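Local coordinates for protein amorpha-4,11-diene synthase (Artemisia annua, PDB 4GAX) that probably converts farnesyl diphosphate into cyclic sesquiterpenes, as a metal-dependent enzyme of the plant terpene synthase family, at residues A[338-343]-A[356-361]; A[88-93]-A[238-243]; A[111-116]-A[133-138]; A[277-282]-A[540-545]. One frame throughout, in Å; residues are numbered along the deposited sequence.

Contact 1 of 4, residues A[338-343]-A[356-361]; sequences WSITCL and LFMDTY
Trp-338 lays its indole against three side chains of helix 351-370, Phe-357, Met-358 and Tyr-361, each meeting it in a different way. The aromatic part consists of two edge-to-face (T-shaped) pairs. Phe-357 turns its edge to the face of the six-membered indole ring, centroids 5.0 Å apart and planes at 70°; the closest atoms are Phe-357 CZ and Trp-338 CH2, at 3.6 Å. Trp-338 in turn offers its own edge to the face of Tyr-361, with CZ2 3.6 Å from Tyr-361 CG. A broad, flat indole suits this place because it can be a face to one ring and an edge to another.

The sulfur contact falls on the face that Phe-357 also covers. Met-358 CE sits over the five-membered ring of Trp-338 in a CH-pi contact, 3.8 Å from the centroid and only 12° off the normal, while SD lies 4.3 Å from the same centroid, a Met-aromatic pair. Bends at chi2 (-65°) and chi3 curl the thioether back over the indole, something a flexible unbranched chain does easily. Purely apolar packing is lighter: Ile-340 CD1 reaches Met-358 CB at 4.1 Å, the two chains sliding past each other in opposite directions.

Trp-338, with positive phi, is where the backbone leaves helix 325-337, and the 3-10 turn beginning at Ile-340 follows. Helix 374-399 adds Val-384 to all three aromatic rings and Lys-381 as a cation-pi partner of Trp-338, whereas helix 299-322 packs on Phe-357 through Leu-311 and on Tyr-361 through Val-308.

Contact 2 of 4, residues A[88-93]-A[238-243]; sequences QRLGIS and KTLIKL
Leu-90 and Ile-92 stand on either side of Gly-91 in the Schellman motif that finishes helix 77-89, and both point toward the first turns of helix 238-269. Gly-91 takes the positive phi of the motif (86°), a conformation that glycine adopts readily, and the reversal places two branched apolar residues along the neighbouring helix.

Leu-90 works as a fork. Leu-90 CD1 lies 4.0 Å from Leu-240 CB, close to the helix backbone, and Leu-90 CD2 lies 4.1 Å from Ile-241 CD1; the side chain crosses both partners at about a right angle. Ile-241 starts out away from Leu-90, but with CG1 swung opposite its backbone N (chi1 -168°) the terminal methyl returns to the contact. Ile-92 makes the second half, its CD1 sitting 4.0 Å from Leu-243 CD2. Ile-92 CD1 is also 4.2 Å from Leu-240 O. Apart from that approach to a carbonyl oxygen, the atoms that meet are aliphatic carbons at ordinary van der Waals spacing, so shape rather than polarity decides the fit, and leucine serves because a forked end such as that of Leu-90 can touch two neighbours at once.

All five touching residues are buried. Around them, helix 52-71 brings Val-63 against Leu-240 and Val-56 against Leu-243, and helix 219-232 lays Tyr-226 on Leu-90 and Tyr-230 on Leu-240. Leu-83 and Ile-87 of helix 77-89 itself also touch Leu-240, which thus lies where these helices converge.

Contact 3 of 4, residues A[111-116]-A[133-138]; sequences YGDNWS and FVTCDV
A chi1 of -160° turns the carboxylate of Asp-113 opposite its backbone N and out to Val-134 and Thr-135, while the first torsion of Val-138 sends CG2 toward Trp-115. OD1 of Asp-113 accepts the backbone N-H of Thr-135 at 2.7 Å, nearly straight at 168° and on the syn side of the carboxylate. Val-138 CG2 comes 3.3 Å from Trp-115 O, at the indole edge near its plane. The indole NE1 of Trp-115 is hydrogen-bonded to Ala-118 O.

Two waters join the loops. Water 1 accepts from Val-138 N at 3.0 Å and lies 2.8 Å from Thr-135 O and 3.1 Å from Asp-113 O, so it has more acceptors in reach than protons to give them. Water 2 lies between Asp-113 OD2 (2.8 Å) and Asp-137 OD2 and can donate to either. Gly-112 suits the type II' turn from Tyr-111 to Asn-114, since it accepts positive phi, and that turn presents Asp-113.

Aspartate suits the place because its short side chain carries an acceptor across to the loop beyond helix 120-129. Asp-113 OD2 and Asp-137 OD2 lie 4.2 Å apart, so their charges probably disfavour each other, a cost the water and N-H bond would partly offset.

Contact 4 of 4, residues A[277-282]-A[540-545]; sequences YSRDRI and DAFTAM
Arg-281, whose guanidinium edge faces the Phe-542 carbonyl, is steadied first by its own backbone: NE donates to Asp-280 O at 3.0 Å, a bent bond with the donor well above the carbonyl plane. Bends at chi2 and chi3 fold the long chain back for this, and also carry NH1 to the other loop. There the model has Arg-281 NH1 only 2.3 Å from Phe-542 O, shorter than a hydrogen bond should be; an interaction between them is plausible, but its exact length is doubtful. The carbonyl lies near the guanidinium plane, where arginine N-H groups point.

Arg-279 and Arg-281 frame Asp-280 in an Arg-Asp-Arg sequence that matches the RXR motif of plant sesquiterpene synthases, upstream of the aspartate-rich metal-binding motif on helix 299-322. In relatives the motif probably helps to take up the released diphosphate, and a loop placed like 540-545 folds over the active-site mouth.

Arg-279 meets that loop by its flat side. Extended from CG to NE, it sets its guanidinium beneath the methyl of Thr-543, CG2 lying 3.6 Å above the plane, over the centre; Thr-543 CG2 to Arg-279 CZ is 3.7 Å. NH1 of Arg-279 also comes 3.6 Å from Phe-542 CB, with the guanidinium and phenyl planes 63° apart. Phe-32, from the N-terminal part of the chain, touches both Arg-279 and Thr-543, and Asp-317 of helix 299-322 makes a weak, long ion pair with Arg-279 NE.

Contact 2 is the buried one, and its side-chain contacts are aliphatic; the other three are partly buried and more varied. Contact 1 relies on rings and sulfur, contact 3 on a carboxylate and waters between two loops, contact 4 on arginines laid against a loop. Contacts 1 and 4 share a neighbour, helix 299-322, and their nearest atoms are about 8 Å apart. Helix 238-269 contributes residues to contact 2 and, farther along, packs on Ile-282 of contact 4. Contacts 1 and 3 lie on opposite sides of the chain's centre, about 53 Å apart between centres, in the metal-binding and N-terminal family regions respectively.

Contact 1 of 4, residues A[338-343]-A[356-361]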
# COMPACT_ATOMS: atom_id res chain seq x y z
N TRP A 338 -19.36 -5.49 -23.37
CA TRP A 338 -18.14 -6.26 -23.14
C TRP A 338 -17.91 -7.25 -24.28
O TRP A 338 -17.93 -8.47 -24.07
CB TRP A 338 -18.22 -7.01 -21.81
CG TRP A 338 -16.90 -7.39 -21.21
CD1 TRP A 338 -16.10 -8.43 -21.58
CD2 TRP A 338 -16.23 -6.74 -20.11
NE1 TRP A 338 -14.97 -8.48 -20.79
CE2 TRP A 338 -15.02 -7.45 -19.88
CE3 TRP A 338 -16.53 -5.64 -19.31
CZ2 TRP A 338 -14.12 -7.08 -18.88
CZ3 TRP A 338 -15.63 -5.27 -18.30
CH2 TRP A 338 -14.44 -5.99 -18.10
N SER A 339 -17.71 -6.72 -25.48
CA SER A 339 -17.42 -7.56 -26.64
C SER A 339 -16.83 -6.72 -27.76
O SER A 339 -17.30 -5.61 -28.03
CB SER A 339 -18.69 -8.24 -27.16
OG SER A 339 -18.43 -8.85 -28.41
N ILE A 340 -15.82 -7.27 -28.41
CA ILE A 340 -15.15 -6.56 -29.49
C ILE A 340 -16.08 -6.33 -30.68
O ILE A 340 -15.85 -5.43 -31.50
CB ILE A 340 -13.86 -7.30 -29.94
CG1 ILE A 340 -12.91 -6.32 -30.61
CG2 ILE A 340 -14.19 -8.49 -30.83
CD1 ILE A 340 -12.55 -5.13 -29.72
N THR A 341 -17.15 -7.11 -30.76
CA THR A 341 -18.08 -7.02 -31.89
C THR A 341 -18.82 -5.69 -31.93
O THR A 341 -19.30 -5.28 -32.99
CB THR A 341 -19.13 -8.15 -31.87
OG1 THR A 341 -20.10 -7.87 -30.86
CG2 THR A 341 -18.47 -9.50 -31.60
N CYS A 342 -18.95 -5.02 -30.80
CA CYS A 342 -19.61 -3.72 -30.79
C CYS A 342 -18.63 -2.55 -31.01
O CYS A 342 -18.93 -1.40 -30.67
CB CYS A 342 -20.42 -3.51 -29.51
SG CYS A 342 -19.43 -3.13 -28.05
N LEU A 343 -17.47 -2.85 -31.60
CA LEU A 343 -16.45 -1.83 -31.89
C LEU A 343 -17.01 -0.79 -32.87
O LEU A 343 -16.61 0.38 -32.85
CB LEU A 343 -15.23 -2.50 -32.50
CG LEU A 343 -13.82 -1.90 -32.39
CD1 LEU A 343 -13.56 -0.93 -33.52
CD2 LEU A 343 -13.56 -1.25 -31.03
N LEU A 356 -7.65 -1.96 -26.57
CA LEU A 356 -6.65 -2.27 -25.55
C LEU A 356 -7.32 -2.90 -24.33
O LEU A 356 -6.82 -3.88 -23.77
CB LEU A 356 -5.89 -1.01 -25.11
CG LEU A 356 -4.71 -1.25 -24.17
CD1 LEU A 356 -3.53 -1.86 -24.94
CD2 LEU A 356 -4.29 0.05 -23.48
N PHE A 357 -8.44 -2.31 -23.92
CA PHE A 357 -9.21 -2.80 -22.78
C PHE A 357 -9.70 -4.24 -23.02
O PHE A 357 -9.50 -5.11 -22.19
CB PHE A 357 -10.40 -1.85 -22.56
CG PHE A 357 -11.34 -2.27 -21.47
CD1 PHE A 357 -11.22 -1.73 -20.19
CD2 PHE A 357 -12.38 -3.14 -21.72
CE1 PHE A 357 -12.11 -2.09 -19.19
CE2 PHE A 357 -13.26 -3.50 -20.71
CZ PHE A 357 -13.12 -2.98 -19.45
N MET A 358 -10.34 -4.47 -24.17
CA MET A 358 -10.90 -5.78 -24.44
C MET A 358 -9.81 -6.85 -24.56
O MET A 358 -9.98 -7.95 -24.04
CB MET A 358 -11.78 -5.75 -25.71
CG MET A 358 -13.17 -5.17 -25.46
SD MET A 358 -14.16 -6.20 -24.35
CE MET A 358 -14.75 -5.00 -23.19
N ASP A 359 -8.71 -6.51 -25.23
CA ASP A 359 -7.57 -7.43 -25.37
C ASP A 359 -6.97 -7.76 -24.02
O ASP A 359 -6.53 -8.89 -23.78
CB ASP A 359 -6.46 -6.80 -26.23
CG ASP A 359 -6.75 -6.85 -27.72
OD1 ASP A 359 -7.78 -7.44 -28.14
OD2 ASP A 359 -5.93 -6.31 -28.50
N THR A 360 -6.91 -6.77 -23.14
CA THR A 360 -6.29 -6.97 -21.84
C THR A 360 -7.15 -7.89 -20.97
O THR A 360 -6.66 -8.86 -20.37
CB THR A 360 -6.06 -5.61 -21.13
OG1 THR A 360 -5.18 -4.79 -21.93
CG2 THR A 360 -5.45 -5.82 -19.77
N TYR A 361 -8.45 -7.60 -20.90
CA TYR A 361 -9.33 -8.45 -20.10
C TYR A 361 -9.56 -9.82 -20.72
O TYR A 361 -9.68 -10.81 -20.00
CB TYR A 361 -10.66 -7.75 -19.81
CG TYR A 361 -10.54 -6.86 -18.61
CD1 TYR A 361 -10.60 -7.40 -17.32
CD2 TYR A 361 -10.30 -5.50 -18.75
CE1 TYR A 361 -10.46 -6.60 -16.21
CE2 TYR A 361 -10.16 -4.69 -17.62
CZ TYR A 361 -10.24 -5.24 -16.37
OH TYR A 361 -10.11 -4.44 -15.25

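Contact 2 of 4, residues A[88-93]-A[238-243]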
# COMPACT_ATOMS: atom_id res chain seq x y z
N GLN A 88 11.32 -8.82 8.86
CA GLN A 88 10.23 -8.12 8.19
C GLN A 88 10.69 -6.76 7.67
O GLN A 88 10.43 -6.38 6.53
CB GLN A 88 9.03 -7.95 9.13
CG GLN A 88 8.26 -9.24 9.41
CD GLN A 88 7.14 -9.04 10.45
OE1 GLN A 88 7.17 -8.09 11.23
NE2 GLN A 88 6.17 -9.94 10.46
N ARG A 89 11.37 -6.01 8.53
CA ARG A 89 11.84 -4.69 8.15
C ARG A 89 12.97 -4.74 7.13
O ARG A 89 13.14 -3.80 6.35
CB ARG A 89 12.26 -3.90 9.40
CG ARG A 89 11.10 -3.78 10.41
CD ARG A 89 11.51 -2.93 11.58
NE ARG A 89 11.65 -1.54 11.17
CZ ARG A 89 11.73 -0.52 12.01
NH1 ARG A 89 11.70 -0.73 13.33
NH2 ARG A 89 11.83 0.72 11.55
N LEU A 90 13.76 -5.81 7.16
CA LEU A 90 14.82 -5.98 6.15
C LEU A 90 14.25 -6.39 4.77
O LEU A 90 14.98 -6.43 3.76
CB LEU A 90 15.88 -6.98 6.60
CG LEU A 90 16.78 -6.48 7.74
CD1 LEU A 90 17.64 -7.64 8.28
CD2 LEU A 90 17.65 -5.34 7.24
N GLY A 91 12.97 -6.72 4.76
CA GLY A 91 12.24 -6.94 3.53
C GLY A 91 12.35 -8.35 2.98
O GLY A 91 12.12 -8.56 1.79
N ILE A 92 12.72 -9.30 3.84
CA ILE A 92 12.88 -10.70 3.42
C ILE A 92 11.91 -11.67 4.10
O ILE A 92 12.14 -12.88 4.15
CB ILE A 92 14.31 -11.20 3.61
CG1 ILE A 92 14.90 -10.71 4.94
CG2 ILE A 92 15.19 -10.74 2.47
CD1 ILE A 92 16.23 -11.36 5.26
N SER A 93 10.81 -11.14 4.63
CA SER A 93 9.82 -11.99 5.26
C SER A 93 9.24 -13.02 4.28
O SER A 93 8.91 -14.14 4.69
CB SER A 93 8.71 -11.15 5.91
OG SER A 93 8.05 -10.37 4.93
N LYS A 238 25.14 -10.45 11.06
CA LYS A 238 25.85 -10.37 9.80
C LYS A 238 25.20 -11.25 8.74
O LYS A 238 25.21 -10.93 7.55
CB LYS A 238 27.32 -10.75 9.99
CG LYS A 238 28.09 -9.83 10.93
CD LYS A 238 29.54 -10.28 11.08
CE LYS A 238 30.44 -9.16 11.60
NZ LYS A 238 30.06 -8.72 12.97
N THR A 239 24.63 -12.37 9.17
CA THR A 239 23.97 -13.26 8.22
C THR A 239 22.71 -12.62 7.66
O THR A 239 22.48 -12.68 6.45
CB THR A 239 23.62 -14.60 8.85
OG1 THR A 239 24.81 -15.37 8.98
CG2 THR A 239 22.61 -15.36 7.99
N LEU A 240 21.88 -12.04 8.51
CA LEU A 240 20.64 -11.42 8.04
C LEU A 240 20.92 -10.28 7.05
O LEU A 240 20.23 -10.16 6.03
CB LEU A 240 19.81 -10.85 9.19
CG LEU A 240 18.95 -11.74 10.08
CD1 LEU A 240 18.21 -10.84 11.08
CD2 LEU A 240 17.96 -12.55 9.24
N ILE A 241 21.89 -9.43 7.37
CA ILE A 241 22.13 -8.28 6.50
C ILE A 241 22.71 -8.73 5.16
O ILE A 241 22.36 -8.16 4.12
CB ILE A 241 23.03 -7.19 7.16
CG1 ILE A 241 22.99 -5.90 6.32
CG2 ILE A 241 24.47 -7.66 7.32
CD1 ILE A 241 21.58 -5.35 6.13
N LYS A 242 23.55 -9.76 5.18
CA LYS A 242 24.10 -10.26 3.92
C LYS A 242 22.99 -10.78 3.02
O LYS A 242 22.92 -10.47 1.82
CB LYS A 242 25.12 -11.36 4.18
CG LYS A 242 25.87 -11.79 2.93
CD LYS A 242 26.77 -12.98 3.21
CE LYS A 242 27.77 -13.18 2.08
NZ LYS A 242 28.48 -14.49 2.22
N LEU A 243 22.10 -11.57 3.61
CA LEU A 243 20.96 -12.12 2.89
C LEU A 243 20.01 -11.03 2.41
O LEU A 243 19.52 -11.07 1.27
CB LEU A 243 20.20 -13.08 3.82
CG LEU A 243 18.92 -13.69 3.25
CD1 LEU A 243 19.20 -14.44 1.96
CD2 LEU A 243 18.30 -14.61 4.28

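Contact 3 of 4, residues A[111-116]-A[133-138]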
# COMPACT_ATOMS: atom_id res chain seq x y z
N TYR A 111 0.84 -17.21 24.82
CA TYR A 111 0.69 -16.13 25.78
C TYR A 111 -0.69 -15.48 25.68
O TYR A 111 -1.08 -14.71 26.56
CB TYR A 111 1.81 -15.09 25.60
CG TYR A 111 3.19 -15.70 25.72
CD1 TYR A 111 3.78 -15.90 26.97
CD2 TYR A 111 3.90 -16.09 24.59
CE1 TYR A 111 5.05 -16.46 27.08
CE2 TYR A 111 5.17 -16.66 24.69
CZ TYR A 111 5.74 -16.84 25.95
OH TYR A 111 7.00 -17.40 26.06
N GLY A 112 -1.41 -15.80 24.61
CA GLY A 112 -2.67 -15.13 24.31
C GLY A 112 -2.54 -13.62 24.42
O GLY A 112 -1.60 -13.02 23.90
N ASP A 113 -3.48 -13.00 25.12
CA ASP A 113 -3.46 -11.56 25.32
C ASP A 113 -2.57 -11.15 26.50
O ASP A 113 -2.50 -9.97 26.85
CB ASP A 113 -4.89 -11.06 25.55
CG ASP A 113 -5.05 -9.58 25.30
OD1 ASP A 113 -4.49 -9.05 24.30
OD2 ASP A 113 -5.75 -8.96 26.10
N ASN A 114 -1.89 -12.12 27.11
CA ASN A 114 -1.21 -11.86 28.39
C ASN A 114 0.32 -11.82 28.36
O ASN A 114 0.97 -12.18 29.34
CB ASN A 114 -1.66 -12.87 29.45
CG ASN A 114 -3.16 -12.88 29.64
OD1 ASN A 114 -3.76 -11.87 30.02
ND2 ASN A 114 -3.77 -14.03 29.38
N TRP A 115 0.88 -11.39 27.23
CA TRP A 115 2.32 -11.14 27.16
C TRP A 115 2.74 -10.15 28.23
O TRP A 115 2.09 -9.11 28.42
CB TRP A 115 2.69 -10.53 25.81
CG TRP A 115 4.16 -10.32 25.61
CD1 TRP A 115 4.89 -9.20 25.95
CD2 TRP A 115 5.09 -11.24 25.01
NE1 TRP A 115 6.21 -9.39 25.60
CE2 TRP A 115 6.36 -10.62 25.01
CE3 TRP A 115 4.97 -12.53 24.47
CZ2 TRP A 115 7.50 -11.24 24.51
CZ3 TRP A 115 6.09 -13.15 23.97
CH2 TRP A 115 7.34 -12.50 23.99
N SER A 116 3.83 -10.45 28.92
CA SER A 116 4.38 -9.52 29.90
C SER A 116 5.88 -9.70 29.98
O SER A 116 6.40 -10.11 31.02
CB SER A 116 3.76 -9.76 31.28
OG SER A 116 4.14 -11.03 31.79
N PHE A 133 -6.16 -9.35 17.08
CA PHE A 133 -6.67 -8.15 17.74
C PHE A 133 -6.36 -8.21 19.24
O PHE A 133 -7.26 -8.20 20.09
CB PHE A 133 -8.17 -8.01 17.48
CG PHE A 133 -8.72 -6.61 17.66
CD1 PHE A 133 -9.94 -6.26 17.08
CD2 PHE A 133 -8.03 -5.65 18.39
CE1 PHE A 133 -10.46 -4.98 17.24
CE2 PHE A 133 -8.56 -4.37 18.56
CZ PHE A 133 -9.77 -4.04 17.98
N VAL A 134 -5.08 -8.26 19.55
CA VAL A 134 -4.57 -8.20 20.91
C VAL A 134 -4.98 -6.87 21.55
O VAL A 134 -5.10 -5.87 20.86
CB VAL A 134 -3.03 -8.31 20.82
CG1 VAL A 134 -2.34 -7.34 21.75
CG2 VAL A 134 -2.59 -9.77 21.01
N THR A 135 -5.23 -6.85 22.86
CA THR A 135 -5.71 -5.62 23.49
C THR A 135 -4.58 -4.71 24.03
O THR A 135 -3.41 -5.08 24.04
CB THR A 135 -6.68 -5.93 24.62
OG1 THR A 135 -7.58 -4.82 24.81
CG2 THR A 135 -5.93 -6.15 25.87
N CYS A 136 -4.95 -3.51 24.48
CA CYS A 136 -3.98 -2.58 25.05
C CYS A 136 -3.57 -2.85 26.49
O CYS A 136 -2.72 -2.12 27.03
CB CYS A 136 -4.52 -1.16 24.97
SG CYS A 136 -4.39 -0.50 23.34
N ASP A 137 -4.16 -3.86 27.13
CA ASP A 137 -3.87 -4.15 28.55
C ASP A 137 -2.38 -4.30 28.82
O ASP A 137 -1.91 -3.96 29.89
CB ASP A 137 -4.56 -5.44 29.00
CG ASP A 137 -6.08 -5.30 29.06
OD1 ASP A 137 -6.58 -4.16 28.94
OD2 ASP A 137 -6.76 -6.34 29.23
N VAL A 138 -1.64 -4.81 27.83
CA VAL A 138 -0.23 -5.05 27.99
C VAL A 138 0.52 -3.76 28.34
O VAL A 138 1.59 -3.80 28.95
CB VAL A 138 0.38 -5.70 26.72
CG1 VAL A 138 0.38 -4.71 25.54
CG2 VAL A 138 1.79 -6.20 27.00
O HOH W 1 -2.61 -6.95 26.00
O HOH W 2 -5.19 -9.09 28.87

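Contact 4 of 4, residues A[277-282]-A[540-545]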
# COMPACT_ATOMS: atom_id res chain seq x y z
N TYR A 277 -5.27 12.73 -25.59
CA TYR A 277 -5.92 13.41 -24.48
C TYR A 277 -5.36 12.95 -23.13
O TYR A 277 -5.48 13.66 -22.13
CB TYR A 277 -7.43 13.14 -24.53
CG TYR A 277 -7.77 11.67 -24.59
CD1 TYR A 277 -7.86 10.92 -23.42
CD2 TYR A 277 -7.98 11.03 -25.80
CE1 TYR A 277 -8.15 9.59 -23.46
CE2 TYR A 277 -8.29 9.68 -25.85
CZ TYR A 277 -8.37 8.97 -24.67
OH TYR A 277 -8.66 7.64 -24.69
N SER A 278 -4.74 11.77 -23.09
CA SER A 278 -4.30 11.20 -21.81
C SER A 278 -2.79 11.28 -21.55
O SER A 278 -2.05 11.93 -22.29
CB SER A 278 -4.80 9.76 -21.66
OG SER A 278 -4.40 8.98 -22.77
N ARG A 279 -2.36 10.57 -20.50
CA ARG A 279 -1.00 10.68 -19.97
C ARG A 279 -0.12 9.49 -20.33
O ARG A 279 -0.61 8.38 -20.51
CB ARG A 279 -1.06 10.79 -18.45
CG ARG A 279 -2.12 11.75 -17.94
CD ARG A 279 -2.49 11.47 -16.49
NE ARG A 279 -3.53 12.40 -16.04
CZ ARG A 279 -4.13 12.36 -14.86
NH1 ARG A 279 -3.79 11.43 -13.97
NH2 ARG A 279 -5.06 13.25 -14.56
N ASP A 280 1.18 9.73 -20.40
CA ASP A 280 2.17 8.67 -20.60
C ASP A 280 2.80 8.35 -19.23
O ASP A 280 3.83 8.94 -18.86
CB ASP A 280 3.24 9.13 -21.59
CG ASP A 280 4.21 8.02 -21.98
OD1 ASP A 280 3.92 6.84 -21.70
OD2 ASP A 280 5.28 8.34 -22.57
N ARG A 281 2.18 7.43 -18.49
CA ARG A 281 2.54 7.19 -17.08
C ARG A 281 2.69 5.73 -16.69
O ARG A 281 2.29 5.33 -15.58
CB ARG A 281 1.49 7.83 -16.16
CG ARG A 281 1.42 9.36 -16.25
CD ARG A 281 2.71 10.00 -15.79
NE ARG A 281 3.25 10.95 -16.77
CZ ARG A 281 2.93 12.23 -16.82
NH1 ARG A 281 2.07 12.74 -15.95
NH2 ARG A 281 3.47 13.02 -17.74
N ILE A 282 3.29 4.92 -17.56
CA ILE A 282 3.37 3.49 -17.23
C ILE A 282 4.20 3.22 -15.97
O ILE A 282 3.88 2.32 -15.19
CB ILE A 282 3.83 2.63 -18.43
CG1 ILE A 282 3.40 1.17 -18.23
CG2 ILE A 282 5.33 2.72 -18.65
CD1 ILE A 282 1.88 0.99 -18.01
N ASP A 540 -0.66 16.21 -6.58
CA ASP A 540 -1.18 15.10 -7.38
C ASP A 540 -0.03 14.60 -8.26
O ASP A 540 0.32 15.23 -9.26
CB ASP A 540 -2.36 15.55 -8.23
CG ASP A 540 -3.21 14.39 -8.71
OD1 ASP A 540 -2.80 13.22 -8.51
OD2 ASP A 540 -4.28 14.64 -9.31
N ALA A 541 0.53 13.45 -7.89
CA ALA A 541 1.80 13.00 -8.47
C ALA A 541 1.72 12.30 -9.82
O ALA A 541 2.71 11.70 -10.26
CB ALA A 541 2.56 12.14 -7.46
N PHE A 542 0.58 12.38 -10.50
CA PHE A 542 0.41 11.70 -11.79
C PHE A 542 0.51 12.61 -13.01
O PHE A 542 0.76 12.13 -14.12
CB PHE A 542 -0.90 10.91 -11.83
CG PHE A 542 -0.71 9.43 -11.64
CD1 PHE A 542 -1.19 8.52 -12.58
CD2 PHE A 542 -0.05 8.94 -10.52
CE1 PHE A 542 -1.01 7.16 -12.40
CE2 PHE A 542 0.13 7.59 -10.34
CZ PHE A 542 -0.35 6.69 -11.28
N THR A 543 0.30 13.91 -12.81
CA THR A 543 0.52 14.90 -13.85
C THR A 543 1.79 15.66 -13.48
O THR A 543 2.73 15.76 -14.27
CB THR A 543 -0.64 15.89 -13.96
OG1 THR A 543 -0.54 16.86 -12.91
CG2 THR A 543 -1.97 15.16 -13.84
N ALA A 544 1.80 16.19 -12.26
CA ALA A 544 3.02 16.67 -11.64
C ALA A 544 3.76 15.45 -11.12
O ALA A 544 3.35 14.31 -11.38
CB ALA A 544 2.70 17.61 -10.50
N MET A 545 4.84 15.67 -10.39
CA MET A 545 5.53 14.58 -9.71
C MET A 545 6.48 15.16 -8.68
O MET A 545 7.54 15.68 -9.04
CB MET A 545 6.31 13.70 -10.68
CG MET A 545 7.02 12.55 -9.98
SD MET A 545 8.26 11.72 -10.99
CE MET A 545 7.61 10.06 -10.95